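Local coordinates for hypothetical protein Atu1826 (Agrobacterium tumefaciens, PDB 2I3D) that is of unknown function but is probably a hydrolase of the alpha/beta-hydrolase fold, perhaps related to X-Pro dipeptidyl-peptidases, at residues V26-P31 and L83-R88; G37-S42 and G79-R84; I49-H54 and S109-V114; K122-A127 and P144-F149. All coordinates share one frame; numbering follows the deposited sequence. Where two conformers were deposited one is given.

Interaction 1 (V26-P31 and L83-R88)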
loop_
_atom_site.group_PDB
_atom_site.type_symbol
_atom_site.label_atom_id
_atom_site.label_comp_id
_atom_site.label_asym_id
_atom_site.label_seq_id
_atom_site.Cartn_x
_atom_site.Cartn_y
_atom_site.Cartn_z
ATOM N N VAL B 26 11.682 -1.998 16.092
ATOM C CA VAL B 26 12.639 -1.125 16.793
ATOM C C VAL B 26 12.061 0.283 16.955
ATOM O O VAL B 26 11.159 0.711 16.207
ATOM C CB VAL B 26 14.017 -1.026 16.070
ATOM C CG1 VAL B 26 14.702 -2.375 16.060
ATOM C CG2 VAL B 26 13.894 -0.415 14.615
ATOM N N ILE B 27 12.534 0.965 18.000
ATOM C CA ILE B 27 12.269 2.380 18.220
ATOM C C ILE B 27 13.635 3.009 18.391
ATOM O O ILE B 27 14.493 2.469 19.120
ATOM C CB ILE B 27 11.393 2.633 19.500
ATOM C CG1 ILE B 27 9.919 2.277 19.250
ATOM C CG2 ILE B 27 11.507 4.077 19.952
ATOM C CD1 ILE B 27 9.042 2.286 20.518
ATOM N N PHE B 28 13.878 4.112 17.702
ATOM C CA PHE B 28 15.141 4.841 17.896
ATOM C C PHE B 28 14.828 6.334 17.917
ATOM O O PHE B 28 13.699 6.746 17.652
ATOM C CB PHE B 28 16.191 4.477 16.831
ATOM C CG PHE B 28 15.721 4.693 15.405
ATOM C CD1 PHE B 28 16.017 5.883 14.738
ATOM C CD2 PHE B 28 14.982 3.697 14.741
ATOM C CE1 PHE B 28 15.586 6.082 13.392
ATOM C CE2 PHE B 28 14.535 3.889 13.438
ATOM C CZ PHE B 28 14.829 5.073 12.763
ATOM N N ASN B 29 15.825 7.146 18.266
ATOM C CA ASN B 29 15.576 8.563 18.454
ATOM C C ASN B 29 15.868 9.344 17.212
ATOM O O ASN B 29 16.944 9.209 16.628
ATOM C CB ASN B 29 16.419 9.105 19.621
ATOM C CG ASN B 29 15.944 8.579 20.971
ATOM O OD1 ASN B 29 14.743 8.289 21.176
ATOM N ND2 ASN B 29 16.884 8.441 21.902
ATOM N N GLY B 30 14.902 10.151 16.796
ATOM C CA GLY B 30 15.153 11.151 15.767
ATOM C C GLY B 30 15.095 12.541 16.375
ATOM O O GLY B 30 14.807 12.688 17.575
ATOM N N PRO B 31 15.347 13.572 15.560
ATOM C CA PRO B 31 15.271 14.949 16.011
ATOM C C PRO B 31 13.901 15.368 16.562
ATOM O O PRO B 31 13.826 16.282 17.392
ATOM C CB PRO B 31 15.607 15.748 14.744
ATOM C CG PRO B 31 16.425 14.811 13.934
ATOM C CD PRO B 31 15.788 13.479 14.156
ATOM N N LEU B 83 16.940 -1.534 7.018
ATOM C CA LEU B 83 16.015 -0.800 7.893
ATOM C C LEU B 83 14.980 -0.083 7.044
ATOM O O LEU B 83 15.365 0.606 6.108
ATOM C CB LEU B 83 16.785 0.239 8.725
ATOM C CG LEU B 83 15.937 1.149 9.615
ATOM C CD1 LEU B 83 15.350 0.363 10.812
ATOM C CD2 LEU B 83 16.763 2.310 10.074
ATOM N N ARG B 84 13.688 -0.271 7.322
ATOM C CA ARG B 84 12.662 0.663 6.881
ATOM C C ARG B 84 12.094 1.314 8.135
ATOM O O ARG B 84 12.124 0.739 9.225
ATOM C CB ARG B 84 11.545 -0.005 6.068
ATOM C CG ARG B 84 10.811 -1.171 6.815
ATOM C CD ARG B 84 9.851 -1.889 5.839
ATOM N NE ARG B 84 8.786 -2.615 6.535
ATOM C CZ ARG B 84 8.923 -3.830 7.074
ATOM N NH1 ARG B 84 10.083 -4.485 7.025
ATOM N NH2 ARG B 84 7.881 -4.391 7.668
ATOM N N PHE B 85 11.588 2.524 7.998
ATOM C CA PHE B 85 11.008 3.198 9.174
ATOM C C PHE B 85 9.954 4.225 8.772
ATOM O O PHE B 85 9.898 4.657 7.627
ATOM C CB PHE B 85 12.129 3.892 9.980
ATOM C CG PHE B 85 12.685 5.132 9.317
ATOM C CD1 PHE B 85 12.181 6.395 9.654
ATOM C CD2 PHE B 85 13.682 5.034 8.327
ATOM C CE1 PHE B 85 12.651 7.549 9.017
ATOM C CE2 PHE B 85 14.149 6.204 7.677
ATOM C CZ PHE B 85 13.634 7.444 8.037
ATOM N N ASN B 86 9.129 4.622 9.748
ATOM C CA ASN B 86 8.100 5.612 9.534
ATOM C C ASN B 86 8.665 6.988 9.772
ATOM O O ASN B 86 9.289 7.229 10.817
ATOM C CB ASN B 86 6.919 5.357 10.462
ATOM C CG ASN B 86 5.966 4.322 9.907
ATOM O OD1 ASN B 86 5.896 4.103 8.678
ATOM N ND2 ASN B 86 5.186 3.695 10.799
ATOM N N PHE B 87 8.449 7.888 8.819
ATOM C CA PHE B 87 8.837 9.304 9.032
ATOM C C PHE B 87 8.093 9.882 10.236
ATOM O O PHE B 87 7.029 9.364 10.628
ATOM C CB PHE B 87 8.555 10.179 7.808
ATOM C CG PHE B 87 9.533 9.967 6.675
ATOM C CD1 PHE B 87 10.924 10.124 6.860
ATOM C CD2 PHE B 87 9.046 9.651 5.394
ATOM C CE1 PHE B 87 11.815 9.914 5.768
ATOM C CE2 PHE B 87 9.912 9.471 4.291
ATOM C CZ PHE B 87 11.305 9.582 4.479
ATOM N N ARG B 88 8.637 10.957 10.818
ATOM C CA ARG B 88 7.901 11.710 11.875
ATOM C C ARG B 88 6.431 11.879 11.517
ATOM O O ARG B 88 6.093 12.214 10.350
ATOM C CB ARG B 88 8.517 13.105 12.096
ATOM C CG ARG B 88 8.468 14.027 10.874
ATOM C CD ARG B 88 9.314 15.310 11.102
ATOM N NE ARG B 88 10.706 14.999 11.400
ATOM C CZ ARG B 88 11.555 15.864 11.962
ATOM N NH1 ARG B 88 11.127 17.096 12.239
ATOM N NH2 ARG B 88 12.814 15.509 12.225
#
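Phe28 points the edge of its ring at the face of Phe85 in an offset T-shaped pair, the ring centroids 6.0 Å apart and the planes at 71°. The tip atom of Phe28, CZ, does the touching: it comes within 4.1 Å of Phe85 CB, which lies near the plane of the Phe28 ring. With CG set between the backbone N and the carbonyl carbon, the Phe28 torsion (chi1 56°) brings CZ to the Phe85 side chain, which it crosses at about a right angle. The same ring also stacks with Trp113 of helix 101-117.

Apolar packing continues at Leu83, whose two methyls serve different neighbours. CD1 meets Val26 CG2 at 4.1 Å, while CD2 approaches Phe28 CZ at 4.3 Å.

No backbone bond joins 26-31 to 83-85, because strand 33-40 lies between them in the sheet; their axes pass 9.6 Å apart at 76°, so the edge strand is turned steeply against 83-85 at this end of what is probably an alpha/beta-hydrolase sheet. The side chains therefore meet over the intervening strand, on the face where helix 101-117 packs.

The polar end is different in kind. Arg88 bends at chi3 and brings NH2 to 3.8 Å from Pro31 CB, a glancing contact with the proline ring at the exposed margin, while NH2 itself forms a salt bridge with Asp106.

Interaction 2 (G37-S42 and G79-R84)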
loop_
_atom_site.group_PDB
_atom_site.type_symbol
_atom_site.label_atom_id
_atom_site.label_comp_id
_atom_site.label_asym_id
_atom_site.label_seq_id
_atom_site.Cartn_x
_atom_site.Cartn_y
_atom_site.Cartn_z
ATOM N N GLY B 37 10.655 1.717 13.556
ATOM C CA GLY B 37 11.284 1.033 12.405
ATOM C C GLY B 37 11.130 -0.472 12.429
ATOM O O GLY B 37 10.569 -1.039 13.401
ATOM N N ARG B 38 11.575 -1.093 11.324
ATOM C CA ARG B 38 11.688 -2.540 11.191
ATOM C C ARG B 38 13.076 -2.809 10.668
ATOM O O ARG B 38 13.475 -2.259 9.629
ATOM C CB ARG B 38 10.641 -3.105 10.211
ATOM C CG ARG B 38 9.202 -2.881 10.665
ATOM C CD ARG B 38 8.903 -3.641 11.965
ATOM N NE ARG B 38 7.531 -3.431 12.408
ATOM C CZ ARG B 38 7.150 -2.600 13.378
ATOM N NH1 ARG B 38 8.036 -1.885 14.054
ATOM N NH2 ARG B 38 5.870 -2.491 13.683
ATOM N N TYR B 39 13.803 -3.658 11.378
ATOM C CA TYR B 39 15.237 -3.820 11.235
ATOM C C TYR B 39 15.621 -5.277 11.128
ATOM O O TYR B 39 15.227 -6.085 11.970
ATOM C CB TYR B 39 15.872 -3.203 12.472
ATOM C CG TYR B 39 17.300 -3.564 12.768
ATOM C CD1 TYR B 39 18.340 -3.224 11.901
ATOM C CD2 TYR B 39 17.628 -4.187 13.991
ATOM C CE1 TYR B 39 19.692 -3.539 12.232
ATOM C CE2 TYR B 39 18.945 -4.478 14.325
ATOM C CZ TYR B 39 19.967 -4.158 13.452
ATOM O OH TYR B 39 21.269 -4.471 13.810
ATOM N N GLN B 40 16.385 -5.621 10.094
ATOM C CA GLN B 40 16.931 -6.982 9.934
ATOM C C GLN B 40 18.428 -6.927 9.694
ATOM O O GLN B 40 18.871 -6.595 8.579
ATOM C CB GLN B 40 16.297 -7.739 8.769
ATOM C CG GLN B 40 14.790 -7.926 8.846
ATOM C CD GLN B 40 14.389 -9.184 9.596
ATOM O OE1 GLN B 40 13.214 -9.354 9.965
ATOM N NE2 GLN B 40 15.360 -10.079 9.827
ATOM N N PRO B 41 19.229 -7.285 10.722
ATOM C CA PRO B 41 20.666 -7.235 10.488
ATOM C C PRO B 41 21.151 -8.375 9.591
ATOM O O PRO B 41 20.574 -9.469 9.586
ATOM C CB PRO B 41 21.266 -7.355 11.899
ATOM C CG PRO B 41 20.259 -8.169 12.659
ATOM C CD PRO B 41 18.896 -7.751 12.085
ATOM N N SER B 42 22.211 -8.115 8.847
ATOM C CA SER B 42 22.817 -9.159 8.042
ATOM C C SER B 42 23.480 -10.253 8.877
ATOM O O SER B 42 24.097 -9.978 9.934
ATOM C CB SER B 42 23.878 -8.588 7.107
ATOM O OG SER B 42 24.413 -9.638 6.294
ATOM N N GLY B 79 21.469 -10.117 1.515
ATOM C CA GLY B 79 22.475 -10.042 2.591
ATOM C C GLY B 79 22.752 -8.674 3.179
ATOM O O GLY B 79 23.720 -8.502 3.934
ATOM N N PHE B 80 21.923 -7.683 2.855
ATOM C CA PHE B 80 22.099 -6.348 3.423
ATOM C C PHE B 80 21.548 -6.291 4.858
ATOM O O PHE B 80 20.548 -6.941 5.191
ATOM C CB PHE B 80 21.314 -5.295 2.617
ATOM C CG PHE B 80 21.973 -4.872 1.315
ATOM C CD1 PHE B 80 22.053 -5.758 0.248
ATOM C CD2 PHE B 80 22.473 -3.574 1.161
ATOM C CE1 PHE B 80 22.650 -5.365 -0.961
ATOM C CE2 PHE B 80 23.080 -3.170 -0.030
ATOM C CZ PHE B 80 23.151 -4.060 -1.100
ATOM N N THR B 81 22.191 -5.501 5.710
ATOM C CA THR B 81 21.556 -5.064 6.958
ATOM C C THR B 81 20.527 -4.019 6.526
ATOM O O THR B 81 20.881 -3.032 5.874
ATOM C CB THR B 81 22.593 -4.440 7.905
ATOM O OG1 THR B 81 23.410 -5.501 8.419
ATOM C CG2 THR B 81 21.927 -3.655 9.052
ATOM N N THR B 82 19.268 -4.214 6.901
ATOM C CA THR B 82 18.187 -3.457 6.246
ATOM C C THR B 82 17.288 -2.799 7.259
ATOM O O THR B 82 16.900 -3.434 8.243
ATOM C CB THR B 82 17.332 -4.360 5.236
ATOM O OG1 THR B 82 18.221 -5.140 4.435
ATOM C CG2 THR B 82 16.458 -3.517 4.322
ATOM N N LEU B 83 16.940 -1.534 7.018
ATOM C CA LEU B 83 16.015 -0.800 7.893
ATOM C C LEU B 83 14.980 -0.083 7.044
ATOM O O LEU B 83 15.365 0.606 6.108
ATOM C CB LEU B 83 16.785 0.239 8.725
ATOM C CG LEU B 83 15.937 1.149 9.615
ATOM C CD1 LEU B 83 15.350 0.363 10.812
ATOM C CD2 LEU B 83 16.763 2.310 10.074
ATOM N N ARG B 84 13.688 -0.271 7.322
ATOM C CA ARG B 84 12.662 0.663 6.881
ATOM C C ARG B 84 12.094 1.314 8.135
ATOM O O ARG B 84 12.124 0.739 9.225
ATOM C CB ARG B 84 11.545 -0.005 6.068
ATOM C CG ARG B 84 10.811 -1.171 6.815
ATOM C CD ARG B 84 9.851 -1.889 5.839
ATOM N NE ARG B 84 8.786 -2.615 6.535
ATOM C CZ ARG B 84 8.923 -3.830 7.074
ATOM N NH1 ARG B 84 10.083 -4.485 7.025
ATOM N NH2 ARG B 84 7.881 -4.391 7.668
#
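Two arginines pack against each other here, the aliphatic root of one lying on the flat head of the other: Arg38 CB sits over one face of the Arg84 guanidinium, 3.5 Å from NH1, and in the conformer given Arg38 CG is 3.6 Å from Arg84 NH2. An extended chain from CG to NE carries the Arg84 head across to its partner's strand, where Phe72 of helix 66-77 adds a cation-pi contact. Arg38, modelled in two conformers, turns its end away from 81-84.

The backbones beneath pair antiparallel. Arg38 with Arg84 and Gln40 with Thr82 are hydrogen-bonded pairs, each joined by two N-H...O bonds; the one from Arg38 N to Arg84 O measures 2.8 Å and is nearly straight. Tyr39 and Leu83, the non-hydrogen-bonded pair between them, put their side chains on the other face. There Tyr39 CB meets Leu83 CD1 at 4.0 Å, and Thr81 CG2 lies at the edge of the tyrosine ring, 3.9 Å from CE1.

Beyond Gln40 side chains take over the bonding. Thr81 OG1 accepts from Ser42 N at 2.9 Å, and Ser42 OG, anti to its own nitrogen (chi1 -178°), donates to Gly79 O at 2.7 Å from above the carbonyl plane. Gly79, with positive phi, is the C-prime residue of the Schellman motif that closes helix 66-77. A strand running against the otherwise parallel neighbours, as 33-40 does beside 81-85, is the hallmark second strand of the alpha/beta-hydrolase fold.

Interaction 3 (I49-H54 and S109-V114)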
loop_
_atom_site.group_PDB
_atom_site.type_symbol
_atom_site.label_atom_id
_atom_site.label_comp_id
_atom_site.label_asym_id
_atom_site.label_seq_id
_atom_site.Cartn_x
_atom_site.Cartn_y
_atom_site.Cartn_z
ATOM N N ILE B 49 24.612 -1.698 4.307
ATOM C CA ILE B 49 23.334 -1.261 4.871
ATOM C C ILE B 49 22.376 -0.776 3.766
ATOM O O ILE B 49 22.768 -0.066 2.851
ATOM C CB ILE B 49 23.531 -0.149 5.914
ATOM C CG1 ILE B 49 24.278 -0.730 7.136
ATOM C CG2 ILE B 49 22.189 0.442 6.374
ATOM C CD1 ILE B 49 24.995 0.301 8.004
ATOM N N ALA B 50 21.108 -1.132 3.903
ATOM C CA ALA B 50 20.094 -0.595 3.002
ATOM C C ALA B 50 19.043 0.134 3.843
ATOM O O ALA B 50 18.563 -0.426 4.833
ATOM C CB ALA B 50 19.448 -1.709 2.182
ATOM N N ILE B 51 18.714 1.369 3.473
ATOM C CA ILE B 51 17.657 2.158 4.134
ATOM C C ILE B 51 16.521 2.344 3.122
ATOM O O ILE B 51 16.781 2.772 1.973
ATOM C CB ILE B 51 18.178 3.570 4.534
ATOM C CG1 ILE B 51 19.459 3.442 5.400
ATOM C CG2 ILE B 51 17.122 4.373 5.259
ATOM C CD1 ILE B 51 19.295 2.797 6.812
ATOM N N ILE B 52 15.293 2.071 3.546
ATOM C CA ILE B 52 14.127 2.115 2.642
ATOM C C ILE B 52 13.166 3.212 3.111
ATOM O O ILE B 52 12.769 3.197 4.314
ATOM C CB ILE B 52 13.361 0.746 2.619
ATOM C CG1 ILE B 52 14.335 -0.441 2.672
ATOM C CG2 ILE B 52 12.393 0.707 1.408
ATOM C CD1 ILE B 52 15.264 -0.576 1.468
ATOM N N LEU B 53 12.785 4.124 2.194
ATOM C CA LEU B 53 12.039 5.342 2.534
ATOM C C LEU B 53 10.674 5.370 1.859
ATOM O O LEU B 53 10.562 5.070 0.676
ATOM C CB LEU B 53 12.868 6.597 2.157
ATOM C CG LEU B 53 14.239 6.625 2.851
ATOM C CD1 LEU B 53 15.144 7.753 2.309
ATOM C CD2 LEU B 53 14.055 6.690 4.383
ATOM N N HIS B 54 9.630 5.714 2.623
ATOM C CA HIS B 54 8.245 5.567 2.134
ATOM C C HIS B 54 7.627 6.854 1.529
ATOM O O HIS B 54 8.219 7.953 1.633
ATOM C CB HIS B 54 7.371 4.967 3.266
ATOM C CG HIS B 54 7.104 5.912 4.402
ATOM N ND1 HIS B 54 6.253 6.991 4.301
ATOM C CD2 HIS B 54 7.522 5.879 5.696
ATOM C CE1 HIS B 54 6.170 7.598 5.480
ATOM N NE2 HIS B 54 6.916 6.937 6.345
ATOM N N SER B 109 19.221 10.287 10.791
ATOM C CA SER B 109 19.218 9.674 12.124
ATOM C C SER B 109 19.078 8.181 12.044
ATOM O O SER B 109 19.728 7.435 12.802
ATOM C CB SER B 109 18.093 10.210 13.005
ATOM O OG SER B 109 18.392 11.511 13.455
ATOM N N ALA B 110 18.219 7.742 11.138
ATOM C CA ALA B 110 18.037 6.305 10.902
ATOM C C ALA B 110 19.308 5.627 10.432
ATOM O O ALA B 110 19.717 4.599 10.981
ATOM C CB ALA B 110 16.890 6.053 9.870
ATOM N N LEU B 111 19.964 6.237 9.435
ATOM C CA LEU B 111 21.238 5.718 8.931
ATOM C C LEU B 111 22.333 5.722 10.011
ATOM O O LEU B 111 23.053 4.727 10.167
ATOM C CB LEU B 111 21.691 6.474 7.674
ATOM C CG LEU B 111 22.941 5.877 7.002
ATOM C CD1 LEU B 111 22.936 4.313 6.780
ATOM C CD2 LEU B 111 23.174 6.604 5.676
ATOM N N ASP B 112 22.381 6.799 10.794
ATOM C CA ASP B 112 23.357 6.873 11.925
ATOM C C ASP B 112 23.122 5.732 12.921
ATOM O O ASP B 112 24.078 5.087 13.416
ATOM C CB ASP B 112 23.223 8.205 12.677
ATOM C CG ASP B 112 23.731 9.403 11.886
ATOM O OD1 ASP B 112 24.445 9.267 10.858
ATOM O OD2 ASP B 112 23.435 10.520 12.342
ATOM N N TRP B 113 21.851 5.504 13.247
ATOM C CA TRP B 113 21.487 4.449 14.187
ATOM C C TRP B 113 21.949 3.069 13.717
ATOM O O TRP B 113 22.625 2.336 14.486
ATOM C CB TRP B 113 20.000 4.476 14.443
ATOM C CG TRP B 113 19.514 3.436 15.370
ATOM C CD1 TRP B 113 19.533 3.485 16.746
ATOM C CD2 TRP B 113 18.928 2.185 15.018
ATOM N NE1 TRP B 113 18.969 2.341 17.258
ATOM C CE2 TRP B 113 18.600 1.520 16.225
ATOM C CE3 TRP B 113 18.632 1.561 13.801
ATOM C CZ2 TRP B 113 17.995 0.263 16.246
ATOM C CZ3 TRP B 113 18.033 0.294 13.821
ATOM C CH2 TRP B 113 17.723 -0.336 15.040
ATOM N N VAL B 114 21.643 2.705 12.462
ATOM C CA VAL B 114 22.063 1.397 11.932
ATOM C C VAL B 114 23.586 1.325 11.904
ATOM O O VAL B 114 24.181 0.317 12.297
ATOM C CB VAL B 114 21.470 1.060 10.514
ATOM C CG1 VAL B 114 21.811 -0.403 10.112
ATOM C CG2 VAL B 114 20.013 1.245 10.494
#
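Leu111 and Val114, one helical turn apart, face Ile49 and Ile51, which are alternate residues on the same face of strand 49-53. The leucine supplies one bump. Its CD1 methyl enters the hollow between the two isoleucines, touching Ile51 CG1 at 3.8 Å and Ile51 CD1 at 3.9 Å on one side and Ile49 CG2 at 4.0 Å on the other. Although the root of Leu111 does not aim at the strand, CG stands anti to the backbone N (chi1 -174°) and chi2 swings CD1 inward.

Val114 straddles the same pair with its two methyls. CG1 nestles into the fork of Ile49, 3.9 Å from both CG1 and CG2 of that residue, and CG2 leans on Ile51 CD1 at 4.1 Å. The valine lies alongside both isoleucines, pointing the other way, so the contact is between flanks and methyl branches.

Strand and helix axes are 9.6 Å apart and run nearly antiparallel, at 153°, the usual layering of a helix on an alpha/beta sheet. Helix 101-117 extends this seat to the flanking strands: Val114 also touches Leu83, and Leu111 touches Cys124. Every contacting atom is an aliphatic carbon and no hydrogen bond crosses the interface, so the helix is held to this strand by shape fit and the burial of apolar surface, without a directional bond.

Interaction 4 (K122-A127 and P144-F149)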
loop_
_atom_site.group_PDB
_atom_site.type_symbol
_atom_site.label_atom_id
_atom_site.label_comp_id
_atom_site.label_asym_id
_atom_site.label_seq_id
_atom_site.Cartn_x
_atom_site.Cartn_y
_atom_site.Cartn_z
ATOM N N LYS B 122 30.945 -0.475 5.508
ATOM C CA LYS B 122 31.564 0.639 4.793
ATOM C C LYS B 122 30.725 1.139 3.610
ATOM O O LYS B 122 31.098 2.128 2.956
ATOM C CB LYS B 122 32.984 0.287 4.324
ATOM C CG LYS B 122 34.025 0.118 5.464
ATOM C CD LYS B 122 34.078 1.357 6.382
ATOM C CE LYS B 122 35.174 1.280 7.478
ATOM N NZ LYS B 122 35.066 0.066 8.375
ATOM N N SER B 123 29.589 0.485 3.347
ATOM C CA SER B 123 28.743 0.941 2.233
ATOM C C SER B 123 27.266 0.813 2.484
ATOM O O SER B 123 26.802 0.057 3.344
ATOM C CB SER B 123 29.088 0.233 0.931
ATOM O OG SER B 123 28.658 -1.082 1.001
ATOM N N CYS B 124 26.533 1.594 1.704
ATOM C CA CYS B 124 25.123 1.742 1.962
ATOM C C CYS B 124 24.382 1.931 0.628
ATOM O O CYS B 124 24.937 2.471 -0.334
ATOM C CB CYS B 124 24.885 2.901 2.948
ATOM S SG CYS B 124 23.137 3.409 3.156
ATOM N N TRP B 125 23.147 1.430 0.587
ATOM C CA TRP B 125 22.198 1.772 -0.482
ATOM C C TRP B 125 20.994 2.449 0.111
ATOM O O TRP B 125 20.607 2.132 1.227
ATOM C CB TRP B 125 21.691 0.522 -1.192
ATOM C CG TRP B 125 22.640 -0.030 -2.261
ATOM C CD1 TRP B 125 23.905 -0.512 -2.088
ATOM C CD2 TRP B 125 22.328 -0.199 -3.644
ATOM N NE1 TRP B 125 24.418 -0.980 -3.294
ATOM C CE2 TRP B 125 23.464 -0.811 -4.264
ATOM C CE3 TRP B 125 21.184 0.056 -4.408
ATOM C CZ2 TRP B 125 23.491 -1.126 -5.613
ATOM C CZ3 TRP B 125 21.205 -0.250 -5.768
ATOM C CH2 TRP B 125 22.354 -0.826 -6.355
ATOM N N VAL B 126 20.368 3.320 -0.666
ATOM C CA VAL B 126 19.085 3.894 -0.252
ATOM C C VAL B 126 18.070 3.556 -1.329
ATOM O O VAL B 126 18.376 3.615 -2.530
ATOM C CB VAL B 126 19.183 5.437 -0.015
ATOM C CG1 VAL B 126 19.601 6.154 -1.285
ATOM C CG2 VAL B 126 17.876 6.016 0.574
ATOM N N ALA B 127 16.876 3.172 -0.914
ATOM C CA ALA B 127 15.810 2.921 -1.887
ATOM C C ALA B 127 14.611 3.702 -1.399
ATOM O O ALA B 127 14.235 3.563 -0.220
ATOM C CB ALA B 127 15.494 1.438 -1.960
ATOM N N PRO B 144 28.684 10.192 1.679
ATOM C CA PRO B 144 29.569 9.591 0.673
ATOM C C PRO B 144 29.565 8.054 0.686
ATOM O O PRO B 144 29.935 7.446 -0.306
ATOM C CB PRO B 144 30.975 10.150 1.035
ATOM C CG PRO B 144 30.854 10.643 2.411
ATOM C CD PRO B 144 29.426 11.038 2.644
ATOM N N GLU B 145 29.163 7.436 1.790
ATOM C CA GLU B 145 29.181 5.984 1.878
ATOM C C GLU B 145 28.051 5.333 1.038
ATOM O O GLU B 145 28.028 4.090 0.859
ATOM C CB GLU B 145 29.164 5.490 3.352
ATOM C CG GLU B 145 27.847 5.768 4.102
ATOM C CD GLU B 145 27.758 7.157 4.776
ATOM O OE1 GLU B 145 28.372 8.137 4.320
ATOM O OE2 GLU B 145 27.041 7.269 5.787
ATOM N N ILE B 146 27.136 6.166 0.541
ATOM C CA ILE B 146 25.977 5.642 -0.209
ATOM C C ILE B 146 26.379 5.415 -1.654
ATOM O O ILE B 146 26.543 6.369 -2.401
ATOM C CB ILE B 146 24.763 6.533 -0.093
ATOM C CG1 ILE B 146 24.273 6.543 1.381
ATOM C CG2 ILE B 146 23.646 5.957 -0.974
ATOM C CD1 ILE B 146 23.041 7.393 1.666
ATOM N N GLU B 147 26.552 4.156 -2.038
ATOM C CA GLU B 147 27.140 3.863 -3.357
ATOM C C GLU B 147 26.135 3.423 -4.421
ATOM O O GLU B 147 26.496 3.216 -5.590
ATOM C CB GLU B 147 28.293 2.863 -3.238
ATOM C CG GLU B 147 27.909 1.474 -2.819
ATOM C CD GLU B 147 29.123 0.551 -2.752
ATOM O OE1 GLU B 147 29.123 -0.472 -3.454
ATOM O OE2 GLU B 147 30.088 0.877 -2.011
ATOM N N GLY B 148 24.865 3.334 -4.029
ATOM C CA GLY B 148 23.814 2.975 -4.999
ATOM C C GLY B 148 22.497 3.466 -4.470
ATOM O O GLY B 148 22.302 3.605 -3.246
ATOM N N PHE B 149 21.559 3.663 -5.401
ATOM C CA PHE B 149 20.208 4.028 -5.000
ATOM C C PHE B 149 19.188 3.418 -5.945
ATOM O O PHE B 149 19.529 3.048 -7.085
ATOM C CB PHE B 149 20.019 5.558 -5.013
ATOM C CG PHE B 149 20.142 6.175 -6.415
ATOM C CD1 PHE B 149 19.040 6.263 -7.265
ATOM C CD2 PHE B 149 21.383 6.635 -6.891
ATOM C CE1 PHE B 149 19.155 6.811 -8.552
ATOM C CE2 PHE B 149 21.496 7.193 -8.157
ATOM C CZ PHE B 149 20.382 7.266 -9.000
HETATM O O HOH W 1 27.295 -1.937 -4.615
#
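The backbones of 124-127 and 146-149 run parallel, their axes 4.9 Å apart and crossing at -32°, with one extra residue in 146-149, since Cys124 pairs with Ile146 but Val126 with Phe149, as at a beta bulge. Glu147 N gives a bond to Cys124 O at 2.9 Å, Val126 N one to Gly148 O at 3.2 Å, and Cys124 N a weak, bent one to Glu145 O. Around the irregularity the N-H groups of Gly148 and Phe149 are buried without a partner.

Trp125 lays its indole flat over this part of the chain. Gly148 CA points at the six-membered ring in a CH-pi contact, 3.8 Å from its centroid and only 12° off the normal; bare of a side chain, the glycine lets the ring lie this close. At the indole edge a water in the ring plane accepts weakly from Trp125 NE1 and donates to Glu147 OE1 in the conformer given. Helix 218-233 packs against this tryptophan.

The other face is apolar. Cys124 SG rests on Ile146 CG1 at 3.8 Å, while Val126 CG1, with chi1 at 61°, is turned toward the neighbouring strand and touches Phe149 CB at 3.8 Å and Ile146 CG2 at 4.1 Å. Helix 131-142 covers Ile146 and Phe149 here. These two strands and that helix form a beta-alpha-beta crossover, and the turn from strand 124-129 into the helix is consistent with a nucleophile elbow (GxSxG), as in alpha/beta hydrolases, though this is inferred.

Overall arrangement
All four contacts belong to one mixed sheet and its helices. Interactions 1 and 2 both use Leu83 of strand 81-85: interaction 2 pairs that strand directly with 33-40, whereas interaction 1 reaches over 33-40 to the edge strand 25-30. Interaction 3 adds helix 101-117, whose Val114 also packs on Thr81 of interaction 2, and its strand 49-53 is bonded to both 81-85 and 124-129, the strand used by interaction 4. Interaction 3 is wholly buried and aliphatic; interactions 1 and 4 are mostly buried but reach the surface through Pro31 and Glu147. Interaction 2, only partly buried, relies most on hydrogen bonds, and Phe80 carries it to Trp125 of interaction 4.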